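Local atomic coordinates of Esterase/lipase-like protein (PDB entry 6A6O), a protein that hydrolyses acetyl esters and beta-1,4-linked xylosides, combining acetyl esterase and xylosidase activities in one enzyme. Residues A[151-155]-A[156-160]; A[108-111]-A[112-116]; A[24-27]-A[28-31]; A[205-208]-A[209-213]. One frame throughout, in Å; residues are numbered along the deposited sequence.

Contact 1 (A[151-155]-A[156-160]); sequences KKNDD and PVERV
The chain doubles back between Lys151 and Arg159, bringing their CA atoms to 4.4 Å, and the backbone from Pro156 onward coils, with Arg159 N bonded to Pro156 O and Val160 N to Val157 O. Arg159 fills the inside of the bend. Its chain runs extended from CG to NE (chi2 167°), passing Lys151 O, and its guanidinium meets Asn153 O side-on: NE at 2.6 Å and NH2 at 2.8 Å share this one carbonyl oxygen near the guanidinium plane. Two donors on one acceptor restrict how the planar group can turn, and Pro156 CA sits over one of its faces. Bends at chi2 and chi4 curl the Lys151 chain back, so that NZ gives a hydrogen bond to Arg159 O at 3.0 Å, nearly in line with the C=O (166°).

Short polar residues shape the backbone. Asn153 OD1 receives Asp155 N at 2.9 Å, in the side-chain carbonyl plane, on a lone pair, while ND2 bonds Asp150 OD2, using both ends of the amide. Asp155 OD1 takes Val157 N at 3.0 Å from above the carboxylate plane. Glu158 CB lies 3.5 Å from Asn153 CG. The carboxylates of Asp155 and Glu158 both salt-bridge Arg108 of helix 101-115, which probably offsets their repulsion. Asn153 to Asp155 form an Asx turn leading into a tightly coiled segment of an alpha/beta-hydrolase fold.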
loop_
_atom_site.group_PDB
_atom_site.type_symbol
_atom_site.label_atom_id
_atom_site.label_comp_id
_atom_site.label_asym_id
_atom_site.label_seq_id
_atom_site.Cartn_x
_atom_site.Cartn_y
_atom_site.Cartn_z
ATOM N N LYS A 151 -8.577 20.579 7.431
ATOM C CA LYS A 151 -9.298 20.637 8.694
ATOM C C LYS A 151 -10.632 21.364 8.580
ATOM O O LYS A 151 -11.516 21.130 9.410
ATOM C CB LYS A 151 -8.415 21.281 9.761
ATOM C CG LYS A 151 -7.321 20.346 10.282
ATOM C CD LYS A 151 -7.921 19.009 10.736
ATOM C CE LYS A 151 -6.881 18.096 11.363
ATOM N NZ LYS A 151 -5.911 17.595 10.356
ATOM N N LYS A 152 -10.809 22.208 7.564
ATOM C CA LYS A 152 -12.060 22.924 7.352
ATOM C C LYS A 152 -12.947 22.281 6.290
ATOM O O LYS A 152 -13.914 22.907 5.850
ATOM C CB LYS A 152 -11.779 24.382 6.973
ATOM C CG LYS A 152 -11.163 25.200 8.091
ATOM C CD LYS A 152 -11.384 26.690 7.881
ATOM C CE LYS A 152 -10.914 27.491 9.084
ATOM N NZ LYS A 152 -9.444 27.728 9.050
ATOM N N ASN A 153 -12.656 21.050 5.877
ATOM C CA ASN A 153 -13.465 20.406 4.848
ATOM C C ASN A 153 -14.865 20.076 5.366
ATOM O O ASN A 153 -15.063 19.766 6.546
ATOM C CB ASN A 153 -12.793 19.123 4.360
ATOM C CG ASN A 153 -13.174 18.770 2.942
ATOM O OD1 ASN A 153 -14.197 18.128 2.700
ATOM N ND2 ASN A 153 -12.341 19.177 1.990
ATOM N N ASP A 154 -15.840 20.126 4.453
ATOM C CA ASP A 154 -17.211 19.752 4.787
ATOM C C ASP A 154 -17.346 18.253 5.022
ATOM O O ASP A 154 -18.247 17.822 5.751
ATOM C CB ASP A 154 -18.167 20.192 3.674
ATOM C CG ASP A 154 -18.427 21.689 3.687
ATOM O OD1 ASP A 154 -18.310 22.307 4.770
ATOM O OD2 ASP A 154 -18.748 22.246 2.616
ATOM N N ASP A 155 -16.473 17.450 4.398
ATOM C CA ASP A 155 -16.422 16.010 4.627
ATOM C C ASP A 155 -15.511 15.753 5.819
ATOM O O ASP A 155 -14.302 16.024 5.726
ATOM C CB ASP A 155 -15.887 15.296 3.389
ATOM C CG ASP A 155 -16.027 13.781 3.459
ATOM O OD1 ASP A 155 -16.169 13.224 4.567
ATOM O OD2 ASP A 155 -15.995 13.145 2.385
ATOM N N PRO A 156 -16.023 15.236 6.940
ATOM C CA PRO A 156 -15.147 14.988 8.096
ATOM C C PRO A 156 -14.010 14.030 7.789
ATOM O O PRO A 156 -12.942 14.132 8.406
ATOM C CB PRO A 156 -16.100 14.403 9.148
ATOM C CG PRO A 156 -17.484 14.800 8.682
ATOM C CD PRO A 156 -17.418 14.838 7.193
ATOM N N VAL A 157 -14.213 13.097 6.857
ATOM C CA VAL A 157 -13.142 12.168 6.500
ATOM C C VAL A 157 -11.957 12.924 5.909
ATOM O O VAL A 157 -10.794 12.580 6.154
ATOM C CB VAL A 157 -13.665 11.091 5.533
ATOM C CG1 VAL A 157 -12.513 10.193 5.052
ATOM C CG2 VAL A 157 -14.726 10.245 6.205
ATOM N N GLU A 158 -12.232 13.975 5.131
ATOM C CA GLU A 158 -11.157 14.739 4.509
ATOM C C GLU A 158 -10.350 15.558 5.508
ATOM O O GLU A 158 -9.260 16.035 5.165
ATOM C CB GLU A 158 -11.740 15.638 3.417
ATOM C CG GLU A 158 -12.243 14.868 2.216
ATOM C CD GLU A 158 -11.117 14.172 1.449
ATOM O OE1 GLU A 158 -10.023 14.766 1.336
ATOM O OE2 GLU A 158 -11.328 13.039 0.953
ATOM N N ARG A 159 -10.833 15.714 6.737
ATOM C CA ARG A 159 -10.076 16.422 7.758
ATOM C C ARG A 159 -8.985 15.558 8.370
ATOM O O ARG A 159 -8.163 16.074 9.129
ATOM C CB ARG A 159 -11.015 16.921 8.863
ATOM C CG ARG A 159 -12.171 17.760 8.328
ATOM C CD ARG A 159 -13.258 17.999 9.362
ATOM N NE ARG A 159 -14.477 18.497 8.726
ATOM C CZ ARG A 159 -15.690 18.425 9.267
ATOM N NH1 ARG A 159 -15.854 17.885 10.467
ATOM N NH2 ARG A 159 -16.741 18.902 8.609
ATOM N N VAL A 160 -8.952 14.273 8.038
ATOM C CA VAL A 160 -8.090 13.295 8.698
ATOM C C VAL A 160 -6.827 13.097 7.870
ATOM O O VAL A 160 -6.873 13.146 6.633
ATOM C CB VAL A 160 -8.857 11.972 8.879
ATOM C CG1 VAL A 160 -7.973 10.896 9.428
ATOM C CG2 VAL A 160 -10.090 12.191 9.775
#

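Contact 2 (A[108-111]-A[112-116]); sequences RAIR and LVRYF
Ile110 and Arg114 lie side by side because in both residues the carbon attached to CB that matters, CG2 of Ile110 and CG of Arg114 (chi1 -172°), stands opposite the backbone N. A bend at chi3 of Arg114 (-86°) then turns the guanidinium so that NH1 comes to 3.7 Å from Ile110 CG2, obliquely to the guanidinium plane. This is the i to i+4 spacing of an alpha helix, here the last turns of helix 101-115, which packs on the sheet of an alpha/beta-hydrolase fold.

Four successive backbone bonds define it, including Val113 N to Ala109 O at 3.0 Å and Tyr115 N to Arg111 O at 2.8 Å. The small Ala109 and branched Val113 suit the sheet side, where both touch Leu43 of strand 42-46; Ile110 packs on Val129 of strand 127-132. The arginines instead reach neighbouring loops. Arg114 forms a salt bridge with Asp165 through NH2, gives NE to Pro124 O and NH1 to Ser161 O and Arg163 O, while Arg111 NH1 salt-bridges Asp147 and bonds Val160 O; Arg108 NE donates to Leu23 O. The guanidinium groups are thereby supplied with acceptors.

At the helix end the backbone leaves helical angles at Phe116, whose N still bonds Leu112 O at 3.0 Å. Leu112 CD1 lies at the edge of the Phe116 ring, and Tyr115 CD2 stands 3.6 Å above the ring's plane, over its centre.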
loop_
_atom_site.group_PDB
_atom_site.type_symbol
_atom_site.label_atom_id
_atom_site.label_comp_id
_atom_site.label_asym_id
_atom_site.label_seq_id
_atom_site.Cartn_x
_atom_site.Cartn_y
_atom_site.Cartn_z
ATOM N N ARG A 108 -7.671 8.274 0.179
ATOM C CA ARG A 108 -9.009 8.211 0.759
ATOM C C ARG A 108 -9.139 7.017 1.695
ATOM O O ARG A 108 -9.709 7.131 2.789
ATOM C CB ARG A 108 -10.045 8.145 -0.359
ATOM C CG ARG A 108 -11.486 8.085 0.125
ATOM C CD ARG A 108 -11.913 9.348 0.869
ATOM N NE ARG A 108 -13.301 9.200 1.328
ATOM C CZ ARG A 108 -14.084 10.194 1.748
ATOM N NH1 ARG A 108 -13.638 11.444 1.788
ATOM N NH2 ARG A 108 -15.333 9.930 2.129
ATOM N N ALA A 109 -8.593 5.869 1.286
ATOM C CA ALA A 109 -8.674 4.661 2.106
ATOM C C ALA A 109 -8.046 4.872 3.481
ATOM O O ALA A 109 -8.627 4.478 4.500
ATOM C CB ALA A 109 -8.013 3.490 1.374
ATOM N N ILE A 110 -6.872 5.507 3.539
ATOM C CA ILE A 110 -6.223 5.744 4.832
ATOM C C ILE A 110 -7.049 6.709 5.686
ATOM O O ILE A 110 -7.272 6.470 6.879
ATOM C CB ILE A 110 -4.780 6.252 4.635
ATOM C CG1 ILE A 110 -3.938 5.197 3.901
ATOM C CG2 ILE A 110 -4.130 6.559 5.994
ATOM C CD1 ILE A 110 -2.480 5.609 3.735
ATOM N N ARG A 111 -7.503 7.822 5.096
ATOM C CA ARG A 111 -8.366 8.747 5.837
ATOM C C ARG A 111 -9.616 8.048 6.360
ATOM O O ARG A 111 -10.051 8.292 7.497
ATOM C CB ARG A 111 -8.789 9.917 4.950
ATOM C CG ARG A 111 -7.657 10.741 4.386
ATOM C CD ARG A 111 -8.227 12.052 3.861
ATOM N NE ARG A 111 -7.485 12.550 2.705
ATOM C CZ ARG A 111 -6.418 13.340 2.768
ATOM N NH1 ARG A 111 -5.923 13.733 3.942
ATOM N NH2 ARG A 111 -5.836 13.730 1.640
ATOM N N LEU A 112 -10.214 7.192 5.532
ATOM C CA LEU A 112 -11.455 6.515 5.907
ATOM C C LEU A 112 -11.241 5.585 7.093
ATOM O O LEU A 112 -12.003 5.611 8.066
ATOM C CB LEU A 112 -11.997 5.735 4.714
ATOM C CG LEU A 112 -13.399 5.120 4.805
ATOM C CD1 LEU A 112 -14.423 6.225 5.015
ATOM C CD2 LEU A 112 -13.713 4.331 3.548
ATOM N N VAL A 113 -10.210 4.737 7.023
ATOM C CA VAL A 113 -9.948 3.816 8.122
ATOM C C VAL A 113 -9.605 4.586 9.392
ATOM O O VAL A 113 -10.045 4.230 10.492
ATOM C CB VAL A 113 -8.837 2.822 7.732
ATOM C CG1 VAL A 113 -8.468 1.949 8.925
ATOM C CG2 VAL A 113 -9.278 1.966 6.551
ATOM N N ARG A 114 -8.819 5.657 9.267
ATOM C CA ARG A 114 -8.474 6.434 10.449
ATOM C C ARG A 114 -9.706 7.126 11.020
ATOM O O ARG A 114 -9.877 7.191 12.245
ATOM C CB ARG A 114 -7.394 7.457 10.105
ATOM C CG ARG A 114 -6.837 8.182 11.297
ATOM C CD ARG A 114 -5.514 8.871 10.949
ATOM N NE ARG A 114 -4.384 7.956 11.100
ATOM C CZ ARG A 114 -3.402 7.816 10.208
ATOM N NH1 ARG A 114 -3.404 8.521 9.080
ATOM N NH2 ARG A 114 -2.419 6.968 10.448
ATOM N N TYR A 115 -10.574 7.633 10.144
ATOM C CA TYR A 115 -11.782 8.316 10.604
ATOM C C TYR A 115 -12.687 7.369 11.383
ATOM O O TYR A 115 -13.244 7.742 12.421
ATOM C CB TYR A 115 -12.536 8.906 9.416
ATOM C CG TYR A 115 -13.841 9.570 9.811
ATOM C CD1 TYR A 115 -13.841 10.796 10.458
ATOM C CD2 TYR A 115 -15.064 8.960 9.546
ATOM C CE1 TYR A 115 -15.039 11.418 10.828
ATOM C CE2 TYR A 115 -16.269 9.570 9.912
ATOM C CZ TYR A 115 -16.242 10.793 10.554
ATOM O OH TYR A 115 -17.422 11.410 10.920
ATOM N N PHE A 116 -12.849 6.141 10.893
ATOM C CA PHE A 116 -13.692 5.139 11.522
ATOM C C PHE A 116 -12.926 4.236 12.482
ATOM O O PHE A 116 -13.418 3.153 12.811
ATOM C CB PHE A 116 -14.381 4.294 10.450
ATOM C CG PHE A 116 -15.515 4.994 9.768
ATOM C CD1 PHE A 116 -16.675 5.298 10.467
ATOM C CD2 PHE A 116 -15.436 5.327 8.424
ATOM C CE1 PHE A 116 -17.726 5.935 9.843
ATOM C CE2 PHE A 116 -16.490 5.973 7.797
ATOM C CZ PHE A 116 -17.630 6.275 8.503
#

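Contact 3 (A[24-27]-A[28-31]); sequences WENQ and NDIP
Trp24 turns one face of its indole towards Asp29, Ile30 and Pro31, which pass over it in chain order. Pro31 crosses the indole at about a right angle, laying its CD over the six-membered ring, 3.6 Å from the centroid and 22° off the normal. This is a CH-pi contact, well suited to a proline because the CD hydrogens, next to the proline nitrogen, are slightly polarised and meet the pi electrons; CD comes to 3.3 Å from Trp24 CZ2. Ile30 lies obliquely against the indole, its CG1 3.9 Å from Trp24 CE3, and the oxygen Asp29 O stands above the plane near the rim, on the pyrrole side.

What brings these residues back over the tryptophan is a short 3-10 turn in the loop between strands 21-22 and 42-46. Asp29 N donates to Asn26 O at 2.8 Å, the three-residue spacing of such a turn, and Ile30 N makes a weak bond to Gln27 O. The Asn26 side chain assists: with CG opposite the backbone N (chi1 -171°), OD1 reaches forward to accept Asn28 N at 3.0 Å, the donor standing well above the amide plane. The Asp29 side chain crosses that of Asn26 at about a right angle, their carboxylate and amide planes 67° apart, with Asp29 OD2 3.4 Å from Asn26 CB. Such polar side chains fit the exposed outer side of the turn. A water donates to both Gln27 O and Ile30 O, and Trp24 itself packs on Asp105 and Arg108 of helix 101-115.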
loop_
_atom_site.group_PDB
_atom_site.type_symbol
_atom_site.label_atom_id
_atom_site.label_comp_id
_atom_site.label_asym_id
_atom_site.label_seq_id
_atom_site.Cartn_x
_atom_site.Cartn_y
_atom_site.Cartn_z
ATOM N N TRP A 24 -16.051 6.278 -1.038
ATOM C CA TRP A 24 -16.954 7.423 -0.990
ATOM C C TRP A 24 -18.381 6.901 -0.888
ATOM O O TRP A 24 -18.830 6.156 -1.765
ATOM C CB TRP A 24 -16.790 8.315 -2.225
ATOM C CG TRP A 24 -15.493 9.076 -2.223
ATOM C CD1 TRP A 24 -15.251 10.283 -1.640
ATOM C CD2 TRP A 24 -14.253 8.658 -2.812
ATOM N NE1 TRP A 24 -13.939 10.652 -1.837
ATOM C CE2 TRP A 24 -13.304 9.672 -2.554
ATOM C CE3 TRP A 24 -13.857 7.533 -3.538
ATOM C CZ2 TRP A 24 -11.980 9.590 -2.991
ATOM C CZ3 TRP A 24 -12.538 7.450 -3.976
ATOM C CH2 TRP A 24 -11.623 8.477 -3.705
ATOM N N GLU A 25 -19.063 7.263 0.203
ATOM C CA GLU A 25 -20.473 6.941 0.406
ATOM C C GLU A 25 -21.301 7.186 -0.854
ATOM O O GLU A 25 -22.005 6.295 -1.345
ATOM C CB GLU A 25 -21.008 7.784 1.566
ATOM C CG GLU A 25 -22.008 7.105 2.482
ATOM C CD GLU A 25 -22.505 8.048 3.568
ATOM O OE1 GLU A 25 -23.242 7.593 4.470
ATOM O OE2 GLU A 25 -22.155 9.249 3.518
ATOM N N ASN A 26 -21.203 8.403 -1.388
ATOM C CA ASN A 26 -21.940 8.828 -2.572
ATOM C C ASN A 26 -21.045 8.697 -3.800
ATOM O O ASN A 26 -20.002 9.354 -3.883
ATOM C CB ASN A 26 -22.413 10.273 -2.400
ATOM C CG ASN A 26 -23.371 10.717 -3.494
ATOM O OD1 ASN A 26 -23.590 10.009 -4.481
ATOM N ND2 ASN A 26 -23.942 11.907 -3.326
ATOM N N GLN A 27 -21.463 7.861 -4.758
ATOM C CA GLN A 27 -20.704 7.704 -5.994
ATOM C C GLN A 27 -20.483 9.029 -6.710
ATOM O O GLN A 27 -19.527 9.155 -7.483
ATOM C CB GLN A 27 -21.410 6.728 -6.938
ATOM C CG GLN A 27 -21.611 5.338 -6.372
ATOM C CD GLN A 27 -21.940 4.317 -7.443
ATOM O OE1 GLN A 27 -22.128 4.659 -8.615
ATOM N NE2 GLN A 27 -22.009 3.050 -7.046
ATOM N N ASN A 28 -21.346 10.020 -6.476
ATOM C CA ASN A 28 -21.157 11.328 -7.083
ATOM C C ASN A 28 -19.988 12.088 -6.477
ATOM O O ASN A 28 -19.589 13.116 -7.032
ATOM C CB ASN A 28 -22.439 12.154 -6.957
ATOM C CG ASN A 28 -23.539 11.659 -7.876
ATOM O OD1 ASN A 28 -23.288 10.893 -8.812
ATOM N ND2 ASN A 28 -24.767 12.101 -7.620
ATOM N N ASP A 29 -19.437 11.616 -5.361
ATOM C CA ASP A 29 -18.298 12.257 -4.726
ATOM C C ASP A 29 -16.967 11.620 -5.113
ATOM O O ASP A 29 -15.921 12.101 -4.669
ATOM C CB ASP A 29 -18.455 12.228 -3.200
ATOM C CG ASP A 29 -19.562 13.143 -2.707
ATOM O OD1 ASP A 29 -19.756 14.224 -3.303
ATOM O OD2 ASP A 29 -20.244 12.775 -1.726
ATOM N N ILE A 30 -16.978 10.554 -5.911
ATOM C CA ILE A 30 -15.741 9.900 -6.343
ATOM C C ILE A 30 -15.014 10.812 -7.322
ATOM O O ILE A 30 -15.549 11.088 -8.404
ATOM C CB ILE A 30 -16.011 8.538 -6.997
ATOM C CG1 ILE A 30 -16.791 7.619 -6.057
ATOM C CG2 ILE A 30 -14.681 7.881 -7.425
ATOM C CD1 ILE A 30 -17.190 6.332 -6.699
ATOM N N PRO A 31 -13.805 11.283 -7.010
ATOM C CA PRO A 31 -13.093 12.154 -7.955
ATOM C C PRO A 31 -12.687 11.393 -9.208
ATOM O O PRO A 31 -12.283 10.230 -9.145
ATOM C CB PRO A 31 -11.869 12.630 -7.156
ATOM C CG PRO A 31 -11.700 11.631 -6.050
ATOM C CD PRO A 31 -13.099 11.155 -5.725
HETATM O O HOH W 1 -18.342 11.121 -9.220
#

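Contact 4 (A[205-208]-A[209-213]); sequences NMVS and SKTPP
Thr211 reaches back to Ser208 across a type I beta turn, Ser208 to Thr211, in the loop that leads from helix 195-200 into strand 214-219 of the alpha/beta-hydrolase sheet. Its CB already touches the turn, 3.4 Å from Ser208 O. From there the side chain divides. OG1 stands opposite the carbonyl carbon (chi1 -60°), which directs it back along the chain to receive Ser208 N at 3.0 Å in an almost straight bond, the N-H...O angle being 174°. The same oxygen rests 3.7 Å from CG1 of Val207, whose side chain crosses that of Thr211 at about a right angle. The methyl CG2 takes the position opposite the backbone N, giving the residue an apolar branch in surroundings that include Leu237 of helix 228-239 and Ile167 of strand 167-170. Threonine suits the site by pairing a hydroxyl for the turn with a methyl for this buried setting.

The turn's own backbone bond runs the other way, from Thr211 N to Ser208 O at 3.1 Å, so Ser208 and Thr211 are joined twice, once through the main chain and once through the hydroxyl. Val207, just before the turn, packs on Phe233, Ala236 and Leu237 of helix 228-239. Ser209 and Lys210 occupy the exposed corner, as suits polar residues, and Lys210 O accepts from Arg163 NH2. Within the turn, Ser208 OG, held between the backbone N and the carbonyl carbon, accepts Lys210 N at 3.2 Å.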
loop_
_atom_site.group_PDB
_atom_site.type_symbol
_atom_site.label_atom_id
_atom_site.label_comp_id
_atom_site.label_asym_id
_atom_site.label_seq_id
_atom_site.Cartn_x
_atom_site.Cartn_y
_atom_site.Cartn_z
ATOM N N ASN A 205 12.249 9.610 -5.195
ATOM C CA ASN A 205 12.494 11.050 -5.286
ATOM C C ASN A 205 11.739 11.850 -4.226
ATOM O O ASN A 205 12.122 12.994 -3.929
ATOM C CB ASN A 205 12.069 11.575 -6.667
ATOM C CG ASN A 205 13.007 11.167 -7.783
ATOM O OD1 ASN A 205 14.220 11.008 -7.593
ATOM N ND2 ASN A 205 12.445 11.012 -8.978
ATOM N N MET A 206 10.669 11.293 -3.661
ATOM C CA MET A 206 9.764 12.043 -2.804
ATOM C C MET A 206 9.871 11.664 -1.335
ATOM O O MET A 206 9.108 12.182 -0.515
ATOM C CB MET A 206 8.327 11.857 -3.303
ATOM C CG MET A 206 8.152 12.361 -4.721
ATOM S SD MET A 206 8.126 14.178 -4.744
ATOM C CE MET A 206 6.649 14.470 -3.780
ATOM N N VAL A 207 10.813 10.788 -0.973
ATOM C CA VAL A 207 11.038 10.486 0.435
ATOM C C VAL A 207 11.462 11.753 1.169
ATOM O O VAL A 207 12.247 12.561 0.656
ATOM C CB VAL A 207 12.100 9.379 0.568
ATOM C CG1 VAL A 207 12.500 9.170 2.030
ATOM C CG2 VAL A 207 11.568 8.104 -0.006
ATOM N N SER A 208 10.942 11.938 2.379
ATOM C CA SER A 208 11.303 13.065 3.235
ATOM C C SER A 208 11.591 12.541 4.636
ATOM O O SER A 208 11.416 11.356 4.921
ATOM C CB SER A 208 10.175 14.103 3.287
ATOM O OG SER A 208 9.056 13.576 3.977
ATOM N N SER A 209 12.006 13.441 5.533
ATOM C CA SER A 209 12.233 13.031 6.916
ATOM C C SER A 209 10.951 12.571 7.607
ATOM O O SER A 209 11.026 11.889 8.637
ATOM C CB SER A 209 12.872 14.178 7.705
ATOM O OG SER A 209 11.952 15.237 7.849
ATOM N N LYS A 210 9.782 12.918 7.071
ATOM C CA LYS A 210 8.506 12.502 7.640
ATOM C C LYS A 210 7.985 11.181 7.079
ATOM O O LYS A 210 6.964 10.684 7.564
ATOM C CB LYS A 210 7.440 13.580 7.414
ATOM C CG LYS A 210 7.835 14.959 7.925
ATOM C CD LYS A 210 8.222 14.913 9.386
ATOM C CE LYS A 210 8.408 16.329 9.943
ATOM N NZ LYS A 210 8.862 16.293 11.368
ATOM N N THR A 211 8.621 10.625 6.059
ATOM C CA THR A 211 8.235 9.297 5.586
ATOM C C THR A 211 8.297 8.305 6.748
ATOM O O THR A 211 9.267 8.324 7.521
ATOM C CB THR A 211 9.157 8.851 4.449
ATOM O OG1 THR A 211 9.072 9.780 3.365
ATOM C CG2 THR A 211 8.782 7.455 3.935
ATOM N N PRO A 212 7.280 7.461 6.931
ATOM C CA PRO A 212 7.257 6.543 8.083
ATOM C C PRO A 212 8.265 5.418 7.936
ATOM O O PRO A 212 8.772 5.153 6.833
ATOM C CB PRO A 212 5.819 5.992 8.077
ATOM C CG PRO A 212 5.332 6.200 6.690
ATOM C CD PRO A 212 6.001 7.458 6.200
ATOM N N PRO A 213 8.559 4.719 9.031
ATOM C CA PRO A 213 9.432 3.540 8.955
ATOM C C PRO A 213 8.942 2.562 7.896
ATOM O O PRO A 213 7.740 2.315 7.765
ATOM C CB PRO A 213 9.325 2.926 10.357
ATOM C CG PRO A 213 8.858 4.031 11.240
ATOM C CD PRO A 213 8.046 4.963 10.393
#

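Overall arrangement
Along the chain the order is contact 3, contact 2, contact 1, contact 4. The first three gather on one side of the molecule round helix 101-115, which carries contact 2: contact 1 lies 11 Å from it, centre to centre, and contact 3 lies 15 Å from it, both touching it. Arg108 joins the group, pairing with acidic residues of contact 1 and packing its CG against Trp24 of contact 3. Two loops far apart in sequence are thus packed on one helix beside the sheet. Contact 4 stands apart, about 20 Å from contact 2 and 30 Å from contact 3 between centres, where it leads into strand 214-219 of the same sheet.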